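Local coordinates for sporulation inhibitor of replication protein SirA (Bacillus subtilis, PDB 4TPS) that inhibits the initiation of DNA replication during sporulation, keeping the initiator DnaA from the replication origin and so preventing overinitiation, at residues Thr13-Ala21 / Ile55-Pro63; Ile89-Phe100 / Val110-Phe121. One frame throughout, in Å; residues are numbered along the deposited sequence.

Contact 1 of 2, residues Thr13-Ala21 / Ile55-Pro63; sequences TYLIKEEFA and IQYITQPIP
Leu15 to Lys17, at the end of strand 9-16, meet Ile58 to Gln60 where helix 45-58 runs into the short strand 59-60, an antiparallel pairing on the SirA sheet. Leu15 O takes the N-H of Gln60 at 2.8 Å, and Lys17 N gives a nearly straight bond, 171° at the hydrogen, to Ile58 O. Lys17 is the N-cap residue of helix 18-23. A water completes the pairing: it accepts from Leu15 N and donates to Gln60 O. CD2 of Leu15 lies against OE1 of Gln60, 3.6 Å away.

The Lys17 chain is fully extended beyond CG (chi2 -178°), which carries NZ alongside the end of helix 45-58. There NZ donates to Tyr57 O, 2.8 Å away and in the carbonyl plane. It also stands over a face of the Tyr57 ring, 4.9 Å from the centroid, as a cation-pi partner. A second water links NZ, weakly, to Gln56 O. With an alanine here, Tyr57 O would probably lose its lysine donor and the ring face its cation.

CG2 of Ile58 sits over the centre of the Phe20 ring, 3.5 Å from the centroid. CE2 of Phe20 comes to the edge of the Tyr57 ring, 3.8 Å from CE1, with the planes at 90° and neither ring over the other's face. Both rings also meet aromatic side chains of the chain of another protein, and Tyr57 OH is hydrogen-bonded to a polar side chain of that protein.

CE2 of Tyr14 meets CG2 of Ile55, and its CD2 meets CG2 of Thr59; Tyr14 OH bonds to His39. The hydroxyl of Thr59 turns back to the helix, OG1 donating to Ile55 O at 2.7 Å; OG1 is also hydrogen-bonded to ND1 of His105.

Contact 2 of 2, residues Ile89-Phe100 / Val110-Phe121; sequences IALPKAKGHATF and VASGDYEAETIF
Gly96 to Thr99 pair with Val110 to Gly113 as the two arms of an antiparallel beta hairpin, their axes 4.6 Å apart and 177° from one another in direction. His97 and Ser112 exchange two backbone bonds, and so do Thr99 and Val110. At the far end Asp114 N donates to Lys95 O at 2.8 Å. Gly96 faces Gly113 with the CA atoms 4.0 Å apart, and a CB on either would clash with the opposite strand.

Helix 116-128 folds back over the face that carries Ala98 and Ala111. Ala117 CB comes within 4.0 Å of Ala98 CB. Phe121 lies beside Ala98, whose CB is at the ring edge; Phe100 CB sits over the centre of one face, 3.5 Å from the centroid. With CG anti to the backbone N (chi1 175°), the Phe100 ring runs on toward CD1 of Phe121. The two planes are 29° apart and the rings overlap little. Ile89 adds CG2 against Phe121 CZ and CD1 against Ile120. Leu91 and Ile120 lie alongside, pointing opposite ways, with CD2 to CD1 tight at 3.5 Å.

On the other face His97 and Ser112 stand side by side, with ND1 of His97 bonded to Arg88. In the loop before strand 96-103, NZ of Lys95 donates to Pro92 O; CD of Lys95 rests on OD2 of Asp114, but NZ stays 5.3 Å from that oxygen. The chemistry implies a division of work: backbone bonds set the hairpin register, apolar side chains pack the helix on the Ala98 face, and Glu118 adds a salt bridge to Arg9.

Both contacts belong to one antiparallel sheet, in which strands 9-16 and 106-113 are neighbours, but they lie on opposite sides of the chain's centre. Their centres are 26 Å apart, the nearest atoms about 6 Å, and they do not touch. Each is partly buried. Contact 1 joins a strand end to the end of a helix, and its chemistry is mixed: a lysine, waters and backbone carbonyls at one side, aromatic rings at a surface shared with another protein. Contact 2 has a regularly bonded hairpin and a helix packed mainly by hydrocarbon, with Glu118 a buried charge bridged to Arg9. No other chain of the assembly touches it.

Contact 1 of 2, residues Thr13-Ala21 / Ile55-Pro63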
loop_
_atom_site.group_PDB
_atom_site.type_symbol
_atom_site.label_atom_id
_atom_site.label_comp_id
_atom_site.label_asym_id
_atom_site.label_seq_id
_atom_site.Cartn_x
_atom_site.Cartn_y
_atom_site.Cartn_z
ATOM N N THR A 13 -1.693 -7.928 -7.807
ATOM C CA THR A 13 -1.318 -8.621 -6.580
ATOM C C THR A 13 -0.102 -7.949 -5.993
ATOM O O THR A 13 0.887 -7.697 -6.694
ATOM C CB THR A 13 -1.094 -10.094 -6.834
ATOM O OG1 THR A 13 -2.253 -10.678 -7.446
ATOM C CG2 THR A 13 -0.842 -10.862 -5.564
ATOM N N TYR A 14 -0.249 -7.518 -4.730
ATOM C CA TYR A 14 0.869 -6.871 -3.994
ATOM C C TYR A 14 1.223 -7.655 -2.739
ATOM O O TYR A 14 0.387 -8.345 -2.166
ATOM C CB TYR A 14 0.459 -5.436 -3.589
ATOM C CG TYR A 14 0.391 -4.452 -4.726
ATOM C CD1 TYR A 14 -0.758 -4.346 -5.524
ATOM C CD2 TYR A 14 1.415 -3.567 -4.944
ATOM C CE1 TYR A 14 -0.838 -3.393 -6.526
ATOM C CE2 TYR A 14 1.354 -2.600 -5.956
ATOM C CZ TYR A 14 0.231 -2.532 -6.754
ATOM O OH TYR A 14 0.149 -1.614 -7.733
ATOM N N LEU A 15 2.503 -7.547 -2.362
ATOM C CA LEU A 15 3.042 -8.151 -1.163
ATOM C C LEU A 15 2.975 -7.078 -0.057
ATOM O O LEU A 15 3.745 -6.087 -0.089
ATOM C CB LEU A 15 4.469 -8.592 -1.410
ATOM C CG LEU A 15 5.105 -9.391 -0.296
ATOM C CD1 LEU A 15 4.234 -10.540 0.149
ATOM C CD2 LEU A 15 6.498 -9.864 -0.684
ATOM N N ILE A 16 2.014 -7.223 0.830
ATOM C CA ILE A 16 1.708 -6.179 1.841
ATOM C C ILE A 16 2.645 -6.376 3.051
ATOM O O ILE A 16 2.909 -7.488 3.495
ATOM C CB ILE A 16 0.240 -6.245 2.315
ATOM C CG1 ILE A 16 -0.752 -6.245 1.143
ATOM C CG2 ILE A 16 -0.078 -5.123 3.319
ATOM C CD1 ILE A 16 -0.608 -5.072 0.224
ATOM N N LYS A 17 3.179 -5.262 3.568
ATOM C CA LYS A 17 3.942 -5.342 4.786
ATOM C C LYS A 17 3.088 -5.768 5.939
ATOM O O LYS A 17 1.907 -5.357 6.105
ATOM C CB LYS A 17 4.593 -4.006 5.067
ATOM C CG LYS A 17 5.735 -3.609 4.144
ATOM C CD LYS A 17 6.349 -2.285 4.541
ATOM C CE LYS A 17 7.581 -1.886 3.739
ATOM N NZ LYS A 17 8.005 -0.536 4.191
ATOM N N GLU A 18 3.692 -6.612 6.773
ATOM C CA GLU A 18 3.068 -7.131 7.974
ATOM C C GLU A 18 2.359 -6.079 8.845
ATOM O O GLU A 18 1.242 -6.275 9.287
ATOM C CB GLU A 18 4.176 -7.816 8.796
ATOM C CG GLU A 18 4.534 -9.202 8.269
ATOM C CD GLU A 18 5.543 -9.310 7.123
ATOM O OE1 GLU A 18 5.771 -8.317 6.402
ATOM O OE2 GLU A 18 6.092 -10.441 6.928
ATOM N N GLU A 19 2.998 -4.921 9.025
ATOM C CA GLU A 19 2.424 -3.930 9.899
ATOM C C GLU A 19 1.069 -3.453 9.384
ATOM O O GLU A 19 0.138 -3.200 10.134
ATOM C CB GLU A 19 3.435 -2.768 10.043
ATOM C CG GLU A 19 2.964 -1.572 10.783
ATOM C CD GLU A 19 4.063 -0.524 10.918
ATOM O OE1 GLU A 19 4.876 -0.326 9.949
ATOM O OE2 GLU A 19 4.106 0.118 12.003
ATOM N N PHE A 20 0.996 -3.252 8.069
ATOM C CA PHE A 20 -0.247 -2.768 7.442
ATOM C C PHE A 20 -1.307 -3.840 7.276
ATOM O O PHE A 20 -2.501 -3.554 7.432
ATOM C CB PHE A 20 0.128 -2.057 6.135
ATOM C CG PHE A 20 0.810 -0.748 6.424
ATOM C CD1 PHE A 20 0.043 0.375 6.684
ATOM C CD2 PHE A 20 2.186 -0.669 6.518
ATOM C CE1 PHE A 20 0.666 1.578 7.045
ATOM C CE2 PHE A 20 2.782 0.518 6.894
ATOM C CZ PHE A 20 2.037 1.626 7.097
ATOM N N ALA A 21 -0.862 -5.052 7.007
ATOM C CA ALA A 21 -1.791 -6.200 6.968
ATOM C C ALA A 21 -2.540 -6.327 8.295
ATOM O O ALA A 21 -3.774 -6.503 8.339
ATOM C CB ALA A 21 -1.055 -7.477 6.586
ATOM N N ILE A 55 1.378 3.618 -1.422
ATOM C CA ILE A 55 1.511 2.230 -1.925
ATOM C C ILE A 55 2.927 1.711 -1.849
ATOM O O ILE A 55 3.163 0.582 -1.372
ATOM C CB ILE A 55 0.938 2.146 -3.354
ATOM C CG1 ILE A 55 -0.590 2.190 -3.233
ATOM C CG2 ILE A 55 1.411 0.881 -4.058
ATOM C CD1 ILE A 55 -1.260 2.353 -4.567
ATOM N N GLN A 56 3.899 2.527 -2.219
ATOM C CA GLN A 56 5.312 2.131 -2.119
ATOM C C GLN A 56 5.706 1.799 -0.635
ATOM O O GLN A 56 6.419 0.837 -0.351
ATOM C CB GLN A 56 6.208 3.251 -2.706
ATOM C CG GLN A 56 6.039 3.405 -4.243
ATOM C CD GLN A 56 6.743 4.626 -4.898
ATOM O OE1 GLN A 56 7.108 5.638 -4.247
ATOM N NE2 GLN A 56 6.914 4.538 -6.223
ATOM N N TYR A 57 5.205 2.598 0.291
ATOM C CA TYR A 57 5.498 2.445 1.695
ATOM C C TYR A 57 4.923 1.186 2.321
ATOM O O TYR A 57 5.593 0.512 3.123
ATOM C CB TYR A 57 5.094 3.718 2.447
ATOM C CG TYR A 57 5.605 3.768 3.881
ATOM C CD1 TYR A 57 4.968 3.088 4.913
ATOM C CD2 TYR A 57 6.742 4.486 4.199
ATOM C CE1 TYR A 57 5.470 3.143 6.241
ATOM C CE2 TYR A 57 7.231 4.551 5.497
ATOM C CZ TYR A 57 6.605 3.890 6.503
ATOM O OH TYR A 57 7.032 3.948 7.815
ATOM N N ILE A 58 3.692 0.813 1.951
ATOM C CA ILE A 58 3.002 -0.271 2.644
ATOM C C ILE A 58 3.237 -1.643 2.004
ATOM O O ILE A 58 2.743 -2.619 2.503
ATOM C CB ILE A 58 1.472 -0.015 2.767
ATOM C CG1 ILE A 58 0.764 -0.122 1.392
ATOM C CG2 ILE A 58 1.203 1.372 3.413
ATOM C CD1 ILE A 58 -0.757 -0.159 1.547
ATOM N N THR A 59 3.963 -1.677 0.899
ATOM C CA THR A 59 4.213 -2.904 0.191
ATOM C C THR A 59 5.703 -3.231 0.162
ATOM O O THR A 59 6.579 -2.355 0.362
ATOM C CB THR A 59 3.645 -2.841 -1.261
ATOM O OG1 THR A 59 4.277 -1.819 -2.018
ATOM C CG2 THR A 59 2.154 -2.602 -1.263
ATOM N N GLN A 60 6.001 -4.504 -0.127
ATOM C CA GLN A 60 7.376 -5.010 -0.235
ATOM C C GLN A 60 7.712 -5.248 -1.687
ATOM O O GLN A 60 6.828 -5.604 -2.475
ATOM C CB GLN A 60 7.514 -6.353 0.506
ATOM C CG GLN A 60 7.126 -6.224 1.975
ATOM C CD GLN A 60 7.590 -7.389 2.828
ATOM O OE1 GLN A 60 7.840 -8.444 2.341
ATOM N NE2 GLN A 60 7.743 -7.155 4.121
ATOM N N PRO A 61 8.983 -5.122 -2.036
ATOM C CA PRO A 61 9.402 -5.523 -3.388
ATOM C C PRO A 61 9.106 -7.025 -3.602
ATOM O O PRO A 61 9.269 -7.859 -2.677
ATOM C CB PRO A 61 10.902 -5.257 -3.410
ATOM C CG PRO A 61 11.247 -4.580 -2.174
ATOM C CD PRO A 61 10.106 -4.647 -1.204
ATOM N N ILE A 62 8.727 -7.369 -4.825
ATOM C CA ILE A 62 8.531 -8.800 -5.128
ATOM C C ILE A 62 9.934 -9.486 -5.116
ATOM O O ILE A 62 10.853 -8.936 -5.628
ATOM C CB ILE A 62 7.843 -8.956 -6.503
ATOM C CG1 ILE A 62 6.473 -8.224 -6.562
ATOM C CG2 ILE A 62 7.702 -10.414 -6.878
ATOM C CD1 ILE A 62 5.475 -8.585 -5.463
ATOM N N PRO A 63 10.092 -10.675 -4.491
ATOM C CA PRO A 63 11.433 -11.322 -4.466
ATOM C C PRO A 63 11.634 -12.074 -5.763
ATOM O O PRO A 63 11.245 -13.223 -5.892
ATOM C CB PRO A 63 11.367 -12.239 -3.207
ATOM C CG PRO A 63 9.886 -12.539 -3.102
ATOM C CD PRO A 63 9.124 -11.352 -3.609
HETATM O O HOH W 1 4.233 -5.582 -3.393
HETATM O O HOH W 2 8.663 -0.148 0.932
#

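Contact 2 of 2, residues Ile89-Phe100 / Val110-Phe121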
loop_
_atom_site.group_PDB
_atom_site.type_symbol
_atom_site.label_atom_id
_atom_site.label_comp_id
_atom_site.label_asym_id
_atom_site.label_seq_id
_atom_site.Cartn_x
_atom_site.Cartn_y
_atom_site.Cartn_z
ATOM N N ILE A 89 1.069 -19.808 -19.160
ATOM C CA ILE A 89 0.717 -21.197 -19.063
ATOM C C ILE A 89 -0.576 -21.525 -19.781
ATOM O O ILE A 89 -1.462 -20.693 -19.917
ATOM C CB ILE A 89 0.595 -21.683 -17.600
ATOM C CG1 ILE A 89 -0.590 -21.034 -16.889
ATOM C CG2 ILE A 89 1.872 -21.394 -16.847
ATOM C CD1 ILE A 89 -0.776 -21.524 -15.488
ATOM N N ALA A 90 -0.666 -22.786 -20.270
ATOM C CA ALA A 90 -1.920 -23.323 -20.814
ATOM C C ALA A 90 -2.226 -24.604 -20.031
ATOM O O ALA A 90 -1.330 -25.398 -19.797
ATOM C CB ALA A 90 -1.848 -23.565 -22.323
ATOM N N LEU A 91 -3.436 -24.696 -19.491
ATOM C CA LEU A 91 -3.837 -25.866 -18.725
ATOM C C LEU A 91 -3.997 -27.127 -19.564
ATOM O O LEU A 91 -4.366 -27.039 -20.733
ATOM C CB LEU A 91 -5.162 -25.580 -18.046
ATOM C CG LEU A 91 -5.228 -24.500 -16.992
ATOM C CD1 LEU A 91 -6.662 -24.461 -16.476
ATOM C CD2 LEU A 91 -4.259 -24.895 -15.901
ATOM N N PRO A 92 -3.776 -28.319 -18.926
ATOM C CA PRO A 92 -4.011 -29.579 -19.631
ATOM C C PRO A 92 -5.429 -29.674 -20.097
ATOM O O PRO A 92 -6.345 -29.015 -19.516
ATOM C CB PRO A 92 -3.814 -30.633 -18.551
ATOM C CG PRO A 92 -2.898 -30.038 -17.567
ATOM C CD PRO A 92 -3.157 -28.553 -17.594
ATOM N N LYS A 93 -5.621 -30.499 -21.121
ATOM C CA LYS A 93 -6.964 -30.801 -21.650
ATOM C C LYS A 93 -7.674 -29.513 -22.094
ATOM O O LYS A 93 -8.866 -29.426 -22.009
ATOM C CB LYS A 93 -7.756 -31.609 -20.623
ATOM C CG LYS A 93 -7.048 -32.921 -20.286
ATOM C CD LYS A 93 -7.812 -33.761 -19.271
ATOM C CE LYS A 93 -7.142 -35.113 -19.025
ATOM N NZ LYS A 93 -7.593 -35.707 -17.727
ATOM N N ALA A 94 -6.911 -28.524 -22.587
ATOM C CA ALA A 94 -7.485 -27.269 -23.108
ATOM C C ALA A 94 -8.410 -26.489 -22.133
ATOM O O ALA A 94 -9.342 -25.849 -22.529
ATOM C CB ALA A 94 -8.213 -27.500 -24.418
ATOM N N LYS A 95 -8.134 -26.529 -20.852
ATOM C CA LYS A 95 -9.082 -26.025 -19.852
ATOM C C LYS A 95 -8.927 -24.551 -19.541
ATOM O O LYS A 95 -9.763 -23.970 -18.823
ATOM C CB LYS A 95 -8.951 -26.884 -18.576
ATOM C CG LYS A 95 -9.472 -28.335 -18.704
ATOM C CD LYS A 95 -9.611 -29.006 -17.336
ATOM C CE LYS A 95 -8.392 -28.891 -16.412
ATOM N NZ LYS A 95 -7.140 -29.463 -17.030
ATOM N N GLY A 96 -7.844 -23.942 -20.023
ATOM C CA GLY A 96 -7.623 -22.514 -19.753
ATOM C C GLY A 96 -6.228 -21.987 -20.001
ATOM O O GLY A 96 -5.334 -22.697 -20.467
ATOM N N HIS A 97 -6.045 -20.725 -19.634
ATOM C CA HIS A 97 -4.812 -19.980 -19.930
ATOM C C HIS A 97 -4.558 -18.955 -18.847
ATOM O O HIS A 97 -5.486 -18.365 -18.358
ATOM C CB HIS A 97 -4.904 -19.209 -21.268
ATOM C CG HIS A 97 -5.159 -20.075 -22.435
ATOM N ND1 HIS A 97 -4.162 -20.646 -23.186
ATOM C CD2 HIS A 97 -6.325 -20.476 -22.972
ATOM C CE1 HIS A 97 -4.710 -21.402 -24.132
ATOM N NE2 HIS A 97 -6.022 -21.298 -24.029
ATOM N N ALA A 98 -3.310 -18.693 -18.534
ATOM C CA ALA A 98 -3.000 -17.568 -17.597
ATOM C C ALA A 98 -1.629 -17.016 -17.860
ATOM O O ALA A 98 -0.714 -17.741 -18.235
ATOM C CB ALA A 98 -3.122 -17.988 -16.144
ATOM N N THR A 99 -1.524 -15.714 -17.662
ATOM C CA THR A 99 -0.316 -14.918 -17.746
ATOM C C THR A 99 0.020 -14.341 -16.414
ATOM O O THR A 99 -0.867 -13.789 -15.775
ATOM C CB THR A 99 -0.504 -13.759 -18.789
ATOM O OG1 THR A 99 -1.029 -14.290 -20.029
ATOM C CG2 THR A 99 0.821 -13.010 -19.051
ATOM N N PHE A 100 1.305 -14.427 -16.056
ATOM C CA PHE A 100 1.866 -13.909 -14.769
ATOM C C PHE A 100 2.966 -12.944 -15.121
ATOM O O PHE A 100 3.890 -13.300 -15.884
ATOM C CB PHE A 100 2.387 -15.101 -13.968
ATOM C CG PHE A 100 3.102 -14.744 -12.672
ATOM C CD1 PHE A 100 4.443 -14.387 -12.688
ATOM C CD2 PHE A 100 2.436 -14.822 -11.461
ATOM C CE1 PHE A 100 5.104 -14.114 -11.501
ATOM C CE2 PHE A 100 3.114 -14.541 -10.301
ATOM C CZ PHE A 100 4.443 -14.183 -10.336
ATOM N N VAL A 110 -3.424 -12.365 -15.631
ATOM C CA VAL A 110 -4.625 -12.427 -16.480
ATOM C C VAL A 110 -4.934 -13.891 -16.702
ATOM O O VAL A 110 -4.075 -14.633 -17.007
ATOM C CB VAL A 110 -4.385 -11.694 -17.848
ATOM C CG1 VAL A 110 -5.606 -11.842 -18.745
ATOM C CG2 VAL A 110 -4.011 -10.245 -17.615
ATOM N N ALA A 111 -6.190 -14.298 -16.501
ATOM C CA ALA A 111 -6.592 -15.671 -16.655
ATOM C C ALA A 111 -7.921 -15.866 -17.359
ATOM O O ALA A 111 -8.812 -15.077 -17.197
ATOM C CB ALA A 111 -6.615 -16.378 -15.304
ATOM N N SER A 112 -8.043 -16.986 -18.069
ATOM C CA SER A 112 -9.280 -17.394 -18.766
ATOM C C SER A 112 -9.497 -18.885 -18.626
ATOM O O SER A 112 -8.557 -19.609 -18.424
ATOM C CB SER A 112 -9.243 -16.995 -20.232
ATOM O OG SER A 112 -8.287 -17.715 -20.926
ATOM N N GLY A 113 -10.736 -19.327 -18.802
ATOM C CA GLY A 113 -11.061 -20.707 -18.619
ATOM C C GLY A 113 -11.255 -21.069 -17.167
ATOM O O GLY A 113 -11.750 -20.250 -16.394
ATOM N N ASP A 114 -10.927 -22.313 -16.820
ATOM C CA ASP A 114 -11.120 -22.849 -15.483
ATOM C C ASP A 114 -10.325 -22.006 -14.479
ATOM O O ASP A 114 -9.215 -21.495 -14.810
ATOM C CB ASP A 114 -10.658 -24.319 -15.435
ATOM C CG ASP A 114 -11.671 -25.283 -16.036
ATOM O OD1 ASP A 114 -12.704 -24.812 -16.620
ATOM O OD2 ASP A 114 -11.445 -26.515 -15.862
ATOM N N TYR A 115 -10.865 -21.839 -13.271
ATOM C CA TYR A 115 -10.186 -21.120 -12.185
ATOM C C TYR A 115 -8.887 -21.782 -11.757
ATOM O O TYR A 115 -8.029 -21.139 -11.075
ATOM C CB TYR A 115 -11.159 -20.978 -10.990
ATOM C CG TYR A 115 -12.180 -19.866 -11.163
ATOM C CD1 TYR A 115 -11.771 -18.540 -11.248
ATOM C CD2 TYR A 115 -13.559 -20.129 -11.205
ATOM C CE1 TYR A 115 -12.700 -17.511 -11.376
ATOM C CE2 TYR A 115 -14.490 -19.090 -11.336
ATOM C CZ TYR A 115 -14.044 -17.788 -11.442
ATOM O OH TYR A 115 -14.920 -16.743 -11.553
ATOM N N GLU A 116 -8.689 -23.027 -12.172
ATOM C CA GLU A 116 -7.352 -23.647 -12.051
ATOM C C GLU A 116 -6.204 -22.796 -12.633
ATOM O O GLU A 116 -5.057 -22.897 -12.166
ATOM C CB GLU A 116 -7.306 -25.053 -12.670
ATOM C CG GLU A 116 -6.027 -25.781 -12.337
ATOM C CD GLU A 116 -5.751 -25.917 -10.809
ATOM O OE1 GLU A 116 -6.719 -26.148 -10.034
ATOM O OE2 GLU A 116 -4.567 -25.789 -10.373
ATOM N N ALA A 117 -6.513 -22.014 -13.674
ATOM C CA ALA A 117 -5.492 -21.265 -14.389
ATOM C C ALA A 117 -4.723 -20.299 -13.455
ATOM O O ALA A 117 -3.514 -20.376 -13.338
ATOM C CB ALA A 117 -6.103 -20.536 -15.619
ATOM N N GLU A 118 -5.435 -19.407 -12.802
ATOM C CA GLU A 118 -4.817 -18.483 -11.845
ATOM C C GLU A 118 -4.368 -19.190 -10.563
ATOM O O GLU A 118 -3.375 -18.784 -9.946
ATOM C CB GLU A 118 -5.693 -17.246 -11.493
ATOM C CG GLU A 118 -7.080 -17.505 -10.949
ATOM C CD GLU A 118 -8.117 -17.465 -12.053
ATOM O OE1 GLU A 118 -8.047 -18.366 -12.933
ATOM O OE2 GLU A 118 -8.978 -16.563 -12.042
ATOM N N THR A 119 -5.052 -20.293 -10.225
ATOM C CA THR A 119 -4.768 -21.028 -9.004
ATOM C C THR A 119 -3.336 -21.574 -9.053
ATOM O O THR A 119 -2.674 -21.652 -8.028
ATOM C CB THR A 119 -5.795 -22.155 -8.803
ATOM O OG1 THR A 119 -7.086 -21.553 -8.561
ATOM C CG2 THR A 119 -5.407 -23.027 -7.630
ATOM N N ILE A 120 -2.874 -21.980 -10.231
ATOM C CA ILE A 120 -1.504 -22.472 -10.350
ATOM C C ILE A 120 -0.488 -21.409 -9.829
ATOM O O ILE A 120 0.425 -21.724 -9.050
ATOM C CB ILE A 120 -1.192 -22.935 -11.785
ATOM C CG1 ILE A 120 -1.905 -24.303 -12.011
ATOM C CG2 ILE A 120 0.287 -23.081 -12.010
ATOM C CD1 ILE A 120 -1.821 -24.811 -13.399
ATOM N N PHE A 121 -0.710 -20.158 -10.227
ATOM C CA PHE A 121 0.139 -19.068 -9.776
ATOM C C PHE A 121 -0.104 -18.717 -8.296
ATOM O O PHE A 121 0.845 -18.493 -7.542
ATOM C CB PHE A 121 -0.032 -17.861 -10.670
ATOM C CG PHE A 121 0.497 -18.061 -12.088
ATOM C CD1 PHE A 121 1.809 -18.378 -12.306
ATOM C CD2 PHE A 121 -0.317 -17.858 -13.175
ATOM C CE1 PHE A 121 2.332 -18.561 -13.580
ATOM C CE2 PHE A 121 0.174 -18.033 -14.465
ATOM C CZ PHE A 121 1.502 -18.382 -14.652
#